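Local coordinates for protein peptidoglycan D,D-transpeptidase MrdA (Pseudomonas aeruginosa, PDB 7KIS) that probably cross-links the peptidoglycan cell wall as a penicillin-binding D,D-transpeptidase, captured here in complex with a diazabicyclooctane inhibitor, at residues 264-269 and 583-588; 271-276 and 462-467; 316-321 and 458-463; 416-421 and 478-483. All coordinates share one frame; numbering follows the deposited sequence.

Contact 1 of 4, residues 264-269 and 583-588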
loop_
_atom_site.group_PDB
_atom_site.type_symbol
_atom_site.label_atom_id
_atom_site.label_comp_id
_atom_site.label_asym_id
_atom_site.label_seq_id
_atom_site.Cartn_x
_atom_site.Cartn_y
_atom_site.Cartn_z
ATOM N N ALA A 264 12.996 6.087 -9.889
ATOM C CA ALA A 264 13.788 6.867 -10.843
ATOM C C ALA A 264 13.376 8.337 -10.872
ATOM O O ALA A 264 13.309 8.959 -11.933
ATOM C CB ALA A 264 13.715 6.257 -12.246
ATOM N N GLY A 265 13.087 8.902 -9.701
ATOM C CA GLY A 265 12.758 10.308 -9.615
ATOM C C GLY A 265 11.325 10.659 -9.942
ATOM O O GLY A 265 10.932 11.820 -9.759
ATOM N N ARG A 266 10.530 9.707 -10.416
ATOM C CA ARG A 266 9.140 9.984 -10.729
ATOM C C ARG A 266 8.331 10.154 -9.446
ATOM O O ARG A 266 8.695 9.657 -8.377
ATOM C CB ARG A 266 8.542 8.846 -11.557
ATOM C CG ARG A 266 9.012 8.775 -12.997
ATOM C CD ARG A 266 8.144 9.632 -13.901
ATOM N NE ARG A 266 8.162 9.152 -15.280
ATOM C CZ ARG A 266 7.072 8.861 -15.982
ATOM N NH1 ARG A 266 7.179 8.428 -17.232
ATOM N NH2 ARG A 266 5.873 9.009 -15.437
ATOM N N ARG A 267 7.223 10.878 -9.562
ATOM C CA ARG A 267 6.337 11.061 -8.424
ATOM C C ARG A 267 5.418 9.851 -8.315
ATOM O O ARG A 267 4.948 9.320 -9.324
ATOM C CB ARG A 267 5.532 12.354 -8.583
ATOM C CG ARG A 267 6.420 13.577 -8.804
ATOM C CD ARG A 267 5.665 14.839 -9.221
ATOM N NE ARG A 267 4.225 14.781 -8.984
ATOM C CZ ARG A 267 3.356 15.654 -9.486
ATOM N NH1 ARG A 267 2.061 15.535 -9.221
ATOM N NH2 ARG A 267 3.781 16.652 -10.252
ATOM N N GLY A 268 5.168 9.410 -7.090
ATOM C CA GLY A 268 4.321 8.241 -6.910
ATOM C C GLY A 268 4.553 7.596 -5.552
ATOM O O GLY A 268 4.967 8.259 -4.600
ATOM N N ALA A 269 4.281 6.293 -5.494
ATOM C CA ALA A 269 4.355 5.555 -4.242
ATOM C C ALA A 269 4.642 4.084 -4.517
ATOM O O ALA A 269 4.182 3.524 -5.515
ATOM C CB ALA A 269 3.056 5.698 -3.440
ATOM N N VAL A 583 2.714 -0.606 -6.885
ATOM C CA VAL A 583 3.425 0.563 -7.393
ATOM C C VAL A 583 2.446 1.479 -8.112
ATOM O O VAL A 583 1.653 1.025 -8.944
ATOM C CB VAL A 583 4.585 0.167 -8.323
ATOM C CG1 VAL A 583 5.339 1.404 -8.778
ATOM C CG2 VAL A 583 5.531 -0.772 -7.592
ATOM N N MET A 584 2.498 2.767 -7.784
ATOM C CA MET A 584 1.727 3.806 -8.458
ATOM C C MET A 584 2.707 4.857 -8.967
ATOM O O MET A 584 3.356 5.542 -8.169
ATOM C CB MET A 584 0.699 4.422 -7.510
ATOM C CG MET A 584 -0.410 5.199 -8.199
ATOM S SD MET A 584 0.056 6.882 -8.642
ATOM C CE MET A 584 0.854 7.420 -7.134
ATOM N N VAL A 585 2.824 4.977 -10.287
ATOM C CA VAL A 585 3.682 5.975 -10.921
ATOM C C VAL A 585 2.792 7.059 -11.513
ATOM O O VAL A 585 2.007 6.794 -12.431
ATOM C CB VAL A 585 4.583 5.351 -11.997
ATOM C CG1 VAL A 585 5.399 6.428 -12.694
ATOM C CG2 VAL A 585 5.495 4.303 -11.379
ATOM N N GLU A 586 2.911 8.277 -10.986
ATOM C CA GLU A 586 2.065 9.376 -11.434
ATOM C C GLU A 586 2.328 9.690 -12.903
ATOM O O GLU A 586 3.472 9.925 -13.304
ATOM C CB GLU A 586 2.310 10.617 -10.575
ATOM C CG GLU A 586 1.679 10.553 -9.192
ATOM C CD GLU A 586 1.548 11.917 -8.544
ATOM O OE1 GLU A 586 2.021 12.908 -9.140
ATOM O OE2 GLU A 586 0.974 12.000 -7.438
ATOM N N ASN A 587 1.259 9.689 -13.702
ATOM C CA ASN A 587 1.327 10.030 -15.125
ATOM C C ASN A 587 2.261 9.088 -15.883
ATOM O O ASN A 587 3.046 9.511 -16.734
ATOM C CB ASN A 587 1.743 11.490 -15.324
ATOM C CG ASN A 587 0.949 12.446 -14.454
ATOM O OD1 ASN A 587 0.141 12.024 -13.626
ATOM N ND2 ASN A 587 1.174 13.741 -14.639
ATOM N N GLY A 588 2.174 7.795 -15.574
ATOM C CA GLY A 588 3.007 6.795 -16.215
ATOM C C GLY A 588 2.390 6.165 -17.449
ATOM O O GLY A 588 3.102 5.589 -18.276
HETATM O O HOH W 1 5.270 7.840 -18.811
#

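Contact 2 of 4, residues 271-276 and 462-467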
loop_
_atom_site.group_PDB
_atom_site.type_symbol
_atom_site.label_atom_id
_atom_site.label_comp_id
_atom_site.label_asym_id
_atom_site.label_seq_id
_atom_site.Cartn_x
_atom_site.Cartn_y
_atom_site.Cartn_z
ATOM N N VAL A 271 4.917 0.325 -2.184
ATOM C CA VAL A 271 4.691 -0.353 -0.911
ATOM C C VAL A 271 4.984 -1.835 -1.099
ATOM O O VAL A 271 4.374 -2.484 -1.956
ATOM C CB VAL A 271 3.257 -0.152 -0.390
ATOM C CG1 VAL A 271 3.060 -0.914 0.910
ATOM C CG2 VAL A 271 2.965 1.326 -0.193
ATOM N N ALA A 272 5.908 -2.368 -0.304
ATOM C CA ALA A 272 6.265 -3.779 -0.349
ATOM C C ALA A 272 5.860 -4.442 0.961
ATOM O O ALA A 272 6.110 -3.899 2.042
ATOM C CB ALA A 272 7.764 -3.958 -0.596
ATOM N N ILE A 273 5.245 -5.617 0.862
ATOM C CA ILE A 273 4.701 -6.329 2.011
ATOM C C ILE A 273 5.181 -7.777 1.995
ATOM O O ILE A 273 5.183 -8.428 0.946
ATOM C CB ILE A 273 3.160 -6.280 2.030
ATOM C CG1 ILE A 273 2.665 -4.836 2.142
ATOM C CG2 ILE A 273 2.613 -7.155 3.145
ATOM C CD1 ILE A 273 1.252 -4.701 2.662
ATOM N N GLN A 274 5.601 -8.275 3.164
ATOM C CA GLN A 274 5.819 -9.703 3.348
ATOM C C GLN A 274 4.477 -10.332 3.713
ATOM O O GLN A 274 3.991 -10.146 4.836
ATOM C CB GLN A 274 6.866 -9.976 4.430
ATOM C CG GLN A 274 7.311 -11.427 4.492
ATOM C CD GLN A 274 8.663 -11.607 5.162
ATOM O OE1 GLN A 274 8.798 -11.436 6.374
ATOM N NE2 GLN A 274 9.669 -11.974 4.374
ATOM N N PRO A 275 3.860 -11.096 2.803
ATOM C CA PRO A 275 2.463 -11.510 3.021
ATOM C C PRO A 275 2.255 -12.458 4.194
ATOM O O PRO A 275 1.190 -12.401 4.825
ATOM C CB PRO A 275 2.090 -12.174 1.690
ATOM C CG PRO A 275 3.391 -12.665 1.144
ATOM C CD PRO A 275 4.424 -11.660 1.564
ATOM N N SER A 276 3.227 -13.315 4.517
ATOM C CA SER A 276 3.011 -14.281 5.593
ATOM C C SER A 276 3.048 -13.620 6.963
ATOM O O SER A 276 2.329 -14.046 7.872
ATOM C CB SER A 276 4.046 -15.403 5.525
ATOM O OG SER A 276 5.301 -14.963 6.011
ATOM N N LEU A 462 -4.044 -1.314 -1.796
ATOM C CA LEU A 462 -3.707 -2.152 -2.941
ATOM C C LEU A 462 -2.679 -3.211 -2.564
ATOM O O LEU A 462 -2.835 -4.390 -2.903
ATOM C CB LEU A 462 -3.180 -1.289 -4.088
ATOM C CG LEU A 462 -4.179 -0.661 -5.061
ATOM C CD1 LEU A 462 -4.635 0.699 -4.565
ATOM C CD2 LEU A 462 -3.558 -0.540 -6.439
ATOM N N ALA A 463 -1.615 -2.804 -1.867
ATOM C CA ALA A 463 -0.561 -3.746 -1.499
ATOM C C ALA A 463 -1.075 -4.818 -0.549
ATOM O O ALA A 463 -0.644 -5.975 -0.618
ATOM C CB ALA A 463 0.615 -2.998 -0.873
ATOM N N GLN A 464 -1.995 -4.456 0.348
ATOM C CA GLN A 464 -2.575 -5.452 1.242
ATOM C C GLN A 464 -3.439 -6.442 0.472
ATOM O O GLN A 464 -3.462 -7.636 0.792
ATOM C CB GLN A 464 -3.384 -4.763 2.344
ATOM C CG GLN A 464 -4.133 -5.716 3.266
ATOM C CD GLN A 464 -3.264 -6.850 3.786
ATOM O OE1 GLN A 464 -2.085 -6.660 4.092
ATOM N NE2 GLN A 464 -3.847 -8.039 3.888
ATOM N N MET A 465 -4.154 -5.965 -0.549
ATOM C CA MET A 465 -4.888 -6.873 -1.423
ATOM C C MET A 465 -3.937 -7.814 -2.149
ATOM O O MET A 465 -4.241 -8.998 -2.336
ATOM C CB MET A 465 -5.725 -6.075 -2.422
ATOM C CG MET A 465 -6.166 -6.870 -3.637
ATOM S SD MET A 465 -6.495 -5.834 -5.073
ATOM C CE MET A 465 -6.380 -7.047 -6.384
ATOM N N THR A 466 -2.771 -7.308 -2.556
ATOM C CA THR A 466 -1.784 -8.153 -3.217
ATOM C C THR A 466 -1.232 -9.203 -2.262
ATOM O O THR A 466 -1.067 -10.369 -2.640
ATOM C CB THR A 466 -0.652 -7.296 -3.778
ATOM O OG1 THR A 466 -1.196 -6.098 -4.349
ATOM C CG2 THR A 466 0.110 -8.061 -4.844
ATOM N N ALA A 467 -0.929 -8.807 -1.023
ATOM C CA ALA A 467 -0.508 -9.778 -0.020
ATOM C C ALA A 467 -1.619 -10.765 0.304
ATOM O O ALA A 467 -1.346 -11.930 0.612
ATOM C CB ALA A 467 -0.052 -9.060 1.251
#

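Contact 3 of 4, residues 316-321 and 458-463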
loop_
_atom_site.group_PDB
_atom_site.type_symbol
_atom_site.label_atom_id
_atom_site.label_comp_id
_atom_site.label_asym_id
_atom_site.label_seq_id
_atom_site.Cartn_x
_atom_site.Cartn_y
_atom_site.Cartn_z
ATOM N N ASN A 316 1.909 12.524 1.523
ATOM C CA ASN A 316 2.133 11.101 1.773
ATOM C C ASN A 316 1.202 10.328 0.848
ATOM O O ASN A 316 0.065 10.007 1.196
ATOM C CB ASN A 316 1.893 10.760 3.239
ATOM C CG ASN A 316 2.520 9.437 3.642
ATOM O OD1 ASN A 316 2.570 8.494 2.853
ATOM N ND2 ASN A 316 3.005 9.363 4.878
ATOM N N ARG A 317 1.697 10.032 -0.357
ATOM C CA ARG A 317 0.875 9.388 -1.375
ATOM C C ARG A 317 0.469 7.970 -0.999
ATOM O O ARG A 317 -0.531 7.467 -1.520
ATOM C CB ARG A 317 1.615 9.385 -2.713
ATOM C CG ARG A 317 2.219 10.731 -3.073
ATOM C CD ARG A 317 2.807 10.727 -4.475
ATOM N NE ARG A 317 2.566 11.984 -5.178
ATOM C CZ ARG A 317 3.239 13.108 -4.956
ATOM N NH1 ARG A 317 4.202 13.140 -4.045
ATOM N NH2 ARG A 317 2.951 14.203 -5.646
ATOM N N VAL A 318 1.214 7.317 -0.106
ATOM C CA VAL A 318 0.850 5.969 0.314
ATOM C C VAL A 318 -0.412 5.996 1.166
ATOM O O VAL A 318 -1.295 5.141 1.022
ATOM C CB VAL A 318 2.022 5.310 1.065
ATOM C CG1 VAL A 318 1.568 4.027 1.744
ATOM C CG2 VAL A 318 3.175 5.034 0.117
ATOM N N LEU A 319 -0.532 6.986 2.047
ATOM C CA LEU A 319 -1.592 7.013 3.048
ATOM C C LEU A 319 -2.768 7.894 2.657
ATOM O O LEU A 319 -3.921 7.507 2.875
ATOM C CB LEU A 319 -1.031 7.490 4.390
ATOM C CG LEU A 319 0.119 6.650 4.941
ATOM C CD1 LEU A 319 0.426 7.026 6.382
ATOM C CD2 LEU A 319 -0.216 5.172 4.826
ATOM N N ARG A 320 -2.509 9.069 2.088
ATOM C CA ARG A 320 -3.565 10.003 1.721
ATOM C C ARG A 320 -3.670 10.202 0.215
ATOM O O ARG A 320 -4.413 11.083 -0.233
ATOM C CB ARG A 320 -3.343 11.344 2.423
ATOM C CG ARG A 320 -3.234 11.217 3.933
ATOM C CD ARG A 320 -2.776 12.511 4.579
ATOM N NE ARG A 320 -2.462 12.326 5.993
ATOM C CZ ARG A 320 -1.261 11.990 6.453
ATOM N NH1 ARG A 320 -0.255 11.802 5.611
ATOM N NH2 ARG A 320 -1.065 11.842 7.757
ATOM N N GLY A 321 -2.956 9.404 -0.575
ATOM C CA GLY A 321 -3.115 9.443 -2.014
ATOM C C GLY A 321 -4.130 8.423 -2.480
ATOM O O GLY A 321 -3.868 7.217 -2.455
ATOM N N THR A 458 -6.102 3.543 -1.568
ATOM C CA THR A 458 -4.755 3.961 -1.216
ATOM C C THR A 458 -3.742 2.893 -1.624
ATOM O O THR A 458 -4.057 1.700 -1.627
ATOM C CB THR A 458 -4.650 4.213 0.287
ATOM O OG1 THR A 458 -5.016 3.026 1.002
ATOM C CG2 THR A 458 -5.570 5.353 0.702
ATOM N N PRO A 459 -2.516 3.301 -1.969
ATOM C CA PRO A 459 -1.506 2.318 -2.399
ATOM C C PRO A 459 -1.196 1.257 -1.358
ATOM O O PRO A 459 -0.600 0.230 -1.703
ATOM C CB PRO A 459 -0.277 3.187 -2.696
ATOM C CG PRO A 459 -0.839 4.532 -3.011
ATOM C CD PRO A 459 -2.037 4.685 -2.121
ATOM N N ILE A 460 -1.577 1.466 -0.098
ATOM C CA ILE A 460 -1.408 0.417 0.902
ATOM C C ILE A 460 -2.594 -0.543 0.870
ATOM O O ILE A 460 -2.428 -1.755 1.044
ATOM C CB ILE A 460 -1.208 1.040 2.298
ATOM C CG1 ILE A 460 -1.239 -0.036 3.387
ATOM C CG2 ILE A 460 -2.250 2.116 2.566
ATOM C CD1 ILE A 460 -0.074 -0.996 3.328
ATOM N N GLN A 461 -3.803 -0.019 0.645
ATOM C CA GLN A 461 -4.958 -0.885 0.426
ATOM C C GLN A 461 -4.731 -1.809 -0.764
ATOM O O GLN A 461 -5.170 -2.965 -0.756
ATOM C CB GLN A 461 -6.214 -0.041 0.216
ATOM C CG GLN A 461 -6.966 0.290 1.490
ATOM C CD GLN A 461 -8.028 1.347 1.272
ATOM O OE1 GLN A 461 -8.083 1.977 0.217
ATOM N NE2 GLN A 461 -8.882 1.546 2.270
ATOM N N LEU A 462 -4.044 -1.314 -1.796
ATOM C CA LEU A 462 -3.707 -2.152 -2.941
ATOM C C LEU A 462 -2.679 -3.211 -2.564
ATOM O O LEU A 462 -2.835 -4.390 -2.903
ATOM C CB LEU A 462 -3.180 -1.289 -4.088
ATOM C CG LEU A 462 -4.179 -0.661 -5.061
ATOM C CD1 LEU A 462 -4.635 0.699 -4.565
ATOM C CD2 LEU A 462 -3.558 -0.540 -6.439
ATOM N N ALA A 463 -1.615 -2.804 -1.867
ATOM C CA ALA A 463 -0.561 -3.746 -1.499
ATOM C C ALA A 463 -1.075 -4.818 -0.549
ATOM O O ALA A 463 -0.644 -5.975 -0.618
ATOM C CB ALA A 463 0.615 -2.998 -0.873
#

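Contact 4 of 4, residues 416-421 and 478-483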
loop_
_atom_site.group_PDB
_atom_site.type_symbol
_atom_site.label_atom_id
_atom_site.label_comp_id
_atom_site.label_asym_id
_atom_site.label_seq_id
_atom_site.Cartn_x
_atom_site.Cartn_y
_atom_site.Cartn_z
ATOM N N LEU A 416 -1.938 -1.500 10.618
ATOM C CA LEU A 416 -2.039 -1.483 12.071
ATOM C C LEU A 416 -1.549 -0.171 12.675
ATOM O O LEU A 416 -2.195 0.364 13.582
ATOM C CB LEU A 416 -1.253 -2.655 12.668
ATOM C CG LEU A 416 -1.170 -2.710 14.196
ATOM C CD1 LEU A 416 -2.562 -2.762 14.813
ATOM C CD2 LEU A 416 -0.340 -3.898 14.647
ATOM N N ASP A 417 -0.428 0.365 12.189
ATOM C CA ASP A 417 0.232 1.500 12.828
ATOM C C ASP A 417 0.700 2.527 11.793
ATOM O O ASP A 417 1.879 2.843 11.674
ATOM C CB ASP A 417 1.408 1.018 13.676
ATOM C CG ASP A 417 2.269 -0.003 12.953
ATOM O OD1 ASP A 417 2.228 -0.043 11.707
ATOM O OD2 ASP A 417 2.987 -0.766 13.633
ATOM N N MET A 418 -0.243 3.065 11.025
ATOM C CA MET A 418 0.048 4.105 10.045
ATOM C C MET A 418 -0.812 5.324 10.345
ATOM O O MET A 418 -2.044 5.250 10.283
ATOM C CB MET A 418 -0.193 3.600 8.623
ATOM C CG MET A 418 0.887 2.648 8.134
ATOM S SD MET A 418 0.714 2.187 6.401
ATOM C CE MET A 418 2.018 0.970 6.242
ATOM N N PHE A 419 -0.163 6.442 10.669
ATOM C CA PHE A 419 -0.878 7.636 11.102
ATOM C C PHE A 419 -1.519 8.344 9.917
ATOM O O PHE A 419 -0.850 8.644 8.922
ATOM C CB PHE A 419 0.042 8.607 11.840
ATOM C CG PHE A 419 -0.654 9.875 12.248
ATOM C CD1 PHE A 419 -1.614 9.856 13.246
ATOM C CD2 PHE A 419 -0.382 11.074 11.609
ATOM C CE1 PHE A 419 -2.275 11.009 13.616
ATOM C CE2 PHE A 419 -1.040 12.236 11.976
ATOM C CZ PHE A 419 -1.990 12.201 12.980
ATOM N N GLY A 420 -2.817 8.612 10.029
ATOM C CA GLY A 420 -3.510 9.386 9.021
ATOM C C GLY A 420 -3.791 8.639 7.742
ATOM O O GLY A 420 -3.798 9.245 6.665
ATOM N N GLU A 421 -4.020 7.331 7.824
ATOM C CA GLU A 421 -4.344 6.556 6.636
ATOM C C GLU A 421 -5.759 6.886 6.179
ATOM O O GLU A 421 -6.713 6.779 6.954
ATOM C CB GLU A 421 -4.209 5.063 6.930
ATOM C CG GLU A 421 -3.938 4.197 5.708
ATOM C CD GLU A 421 -4.172 2.721 5.979
ATOM O OE1 GLU A 421 -4.688 2.021 5.082
ATOM O OE2 GLU A 421 -3.842 2.262 7.092
ATOM N N PRO A 478 -1.062 -4.998 7.620
ATOM C CA PRO A 478 0.303 -4.479 7.492
ATOM C C PRO A 478 0.676 -3.661 8.717
ATOM O O PRO A 478 -0.176 -3.050 9.367
ATOM C CB PRO A 478 0.242 -3.606 6.232
ATOM C CG PRO A 478 -1.004 -4.027 5.516
ATOM C CD PRO A 478 -1.957 -4.473 6.576
ATOM N N HIS A 479 1.967 -3.655 9.033
ATOM C CA HIS A 479 2.441 -2.918 10.193
ATOM C C HIS A 479 3.904 -2.561 9.992
ATOM O O HIS A 479 4.690 -3.382 9.513
ATOM C CB HIS A 479 2.257 -3.725 11.487
ATOM C CG HIS A 479 2.802 -5.118 11.416
ATOM N ND1 HIS A 479 3.928 -5.511 12.108
ATOM C CD2 HIS A 479 2.371 -6.213 10.746
ATOM C CE1 HIS A 479 4.170 -6.787 11.863
ATOM N NE2 HIS A 479 3.240 -7.237 11.039
ATOM N N LEU A 480 4.259 -1.331 10.365
ATOM C CA LEU A 480 5.648 -0.897 10.299
ATOM C C LEU A 480 6.432 -1.390 11.508
ATOM O O LEU A 480 7.490 -2.012 11.362
ATOM C CB LEU A 480 5.715 0.628 10.197
ATOM C CG LEU A 480 5.063 1.242 8.957
ATOM C CD1 LEU A 480 4.437 2.589 9.279
ATOM C CD2 LEU A 480 6.082 1.377 7.842
ATOM N N ALA A 481 5.933 -1.108 12.709
ATOM C CA ALA A 481 6.589 -1.526 13.940
ATOM C C ALA A 481 6.670 -3.043 14.035
ATOM O O ALA A 481 5.661 -3.711 14.287
ATOM C CB ALA A 481 5.854 -0.963 15.155
ATOM N N LYS A 482 7.864 -3.599 13.826
ATOM C CA LYS A 482 8.039 -5.040 13.972
ATOM C C LYS A 482 7.948 -5.452 15.436
ATOM O O LYS A 482 7.239 -6.405 15.778
ATOM C CB LYS A 482 9.375 -5.476 13.370
ATOM C CG LYS A 482 9.437 -6.954 13.019
ATOM C CD LYS A 482 10.635 -7.269 12.140
ATOM C CE LYS A 482 10.889 -8.769 12.066
ATOM N NZ LYS A 482 9.709 -9.517 11.543
ATOM N N THR A 483 8.666 -4.750 16.313
ATOM C CA THR A 483 8.621 -4.997 17.748
ATOM C C THR A 483 8.568 -3.670 18.492
ATOM O O THR A 483 9.112 -2.661 18.036
ATOM C CB THR A 483 9.836 -5.797 18.257
ATOM O OG1 THR A 483 10.935 -4.905 18.486
ATOM C CG2 THR A 483 10.256 -6.871 17.263
#

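Contact 1 of 4, residues 264-269 and 583-588
Glu586 and Arg267 meet in a salt bridge just where their two strands part. The Glu586 chain runs extended beyond CG and brings OE1 to the guanidinium of Arg267, 2.9 Å from NE and 2.6 Å from NH1. Both are weak as hydrogen bonds, for the carboxylate and guanidinium planes stand 67° apart and the two N-H groups share one oxygen instead of pairing with two. Arg267 reaches this place by a bend at chi3, which turns its head toward Glu586 OE1. OE2 of Glu586 is taken by NE of Arg317, so the buried carboxylate is shared by two neighbouring arginines and is probably held ionised. Between the backbones, Glu586 N donates to Arg267 O (2.8 Å). Arg266 works on the turn that follows. Its chain bends at chi2 (-88°), passes Val585 CG1, and sets the guanidinium edge against two carbonyls: NH2 makes weak bonds to Glu586 O (3.3 Å) and Asn587 O (3.2 Å). A water accepting from NH1 donates on to Gly588 O, so this type II turn, Val585 to Gly588, is held through its backbone. Deeper in, Ala269 and Met584 form an antiparallel hydrogen-bonded pair, with Ala269 N to Met584 O and Met584 N to Ala269 O both 2.9 Å. Met584 CE folds back against Gly268 CA (3.6 Å). Strand 268-273 thereby lies antiparallel to strand 579-585, the pairing of the strands that come first and last in the chain, side by side within the central sheet, characteristic of the penicillin-binding transpeptidase fold.

Contact 2 of 4, residues 271-276 and 462-467
Ile273 sends its side chain from strand 268-273 into the flank of helix 459-470, and its two branches find two alanines one helical turn apart. The bond from CA to CB heads toward the helix. From CB, the CG2 branch, anti to the backbone N, reaches Ala467 CB at 3.8 Å. The other branch, CG1, lies beside the backbone N (chi1 -62°) and passes Ala463 CB at 4.1 Å. At the tip, CD1 rests on the helix backbone itself, 4.0 Å from Ala463 C. Gln464 starts out away from the strand, but a bend at chi2 brings its OE1 back to Ile273 CD1. Val271 and Pro275 extend the contact along the strand and past it: Val271 CG1 touches Ala463 CB at 3.7 Å, while Pro275 CB sits 3.8 Å from Ala467 CB and also meets Ala467 O. No hydrogen bond crosses this wholly buried interface. The small alanine methyls let the helix lie close: the axes of 462-467 and 271-273 approach to 8.3 Å and are inclined by 28°. The same methyls touch the neighbouring strand 579-585, Ala463 at Ala582 and Ala467 at Ala580. A helix laid along one face of the five-stranded antiparallel sheet in this way is characteristic of the transpeptidase domain, whose fold is shared with serine beta-lactamases.

Contact 3 of 4, residues 316-321 and 458-463
Pro459 lays the CG-CD edge of its ring against the carbonyl oxygens of segment 316-321, with CD 3.2 Å from Arg317 O and 3.1 Å from Gly321 O. It is the first residue of helix 459-470, whose start is fastened by a capping box: Gln461 N donates to Thr458 OG1 (3.3 Å) and Thr458 N donates back to Gln461 OE1 (3.1 Å). In Thr458, OG1 stands between the backbone N and the carbonyl carbon (chi1 58°), which turns it to Gln461 N. The methyl CG2, the other branch, meets Leu319 O at 3.5 Å. The side chains of Ile460 and Val318 cross at a slant, Val318 CG1 reaching Ile460 CB at 4.1 Å, while Ile460 CG2 lies near Val318 O and, more loosely, Leu319 CD2. The same CG1 of Val318 also touches Val271 of strand 268-273, while CG2 touches Ala269, so the short, weakly bonded helix about 317-320 packs into the angle where the central sheet meets the beginning of helix 459-470. No hydrogen bond joins the two segments. Carbonyl oxygens of 316-321 instead meet carbon atoms of the capped helix start, in a site that is buried throughout. Beside the proline ring, the CA-H of Thr458 points almost straight at Gly321 O, with a CA to O distance of 3.6 Å and an angle at the hydrogen of 166°.

Contact 4 of 4, residues 416-421 and 478-483
Leu416 and Pro478 link the two irregular backbones by one hydrogen bond that meets the carbonyl nearly end-on, Leu416 N to Pro478 O at 2.7 Å, where the chains come nearest beside His479. The next residue, Asp417, carries the polar part of the contact. With chi1 at 45° its carboxylate is tucked over its own backbone and faces two successive amides of segment 478-483. OD1 receives Leu480 N at 2.8 Å on its syn side, close to the carboxylate plane. OD2 receives Ala481 N at 3.1 Å from well above that plane, and is also bonded to Tyr211 OH. Apolar groups pack round these bonds. Leu416 CB lies 3.9 Å from His479 CB, the two side chains slanting past each other. Met418, extended beyond CG, runs at about a right angle to Leu480, and its CG meets Leu480 CD1 at 3.7 Å; the same methyl touches Asp417 O. Pro478 and Met418 both go on to touch Ile460 of helix 459-470, which sets this contact against the first turn of that helix. The His479 ring leads away from segment 416-421: ND1 makes a weak bond to Ala481 O, which lies at the ring edge in its plane, and NE2 is bonded to Thr277 O. If both bonds hold, the weak one at ND1 included, the imidazole would be doubly protonated. Two backbone N-H groups and a hydroxyl partner gathered on the one buried carboxylate of Asp417 should favour its ionised form.

Overall arrangement
All four contacts are largely buried, but contact 1 reaches the surface through Arg266, whereas every touching residue of contacts 2 and 3 is buried. Contacts 1 and 2 use successive parts of strand 268-273, and contacts 2 and 3 share helix 459-470. Chemistry follows place: contact 1 combines sheet bonds with charged pairs at the strand ends, contact 2 is apolar, contact 3 sets carbonyls against carbon atoms, and contact 4 ties a loop to the lead-in of strand 481-484 through one carboxylate. Leu319 of contact 3 reaches Met418 of contact 4, and Ile273 CD1 of contact 2 packs on Pro478 CG of contact 4. Contacts 1 and 4 do not touch, their nearest atoms about 11 Å apart.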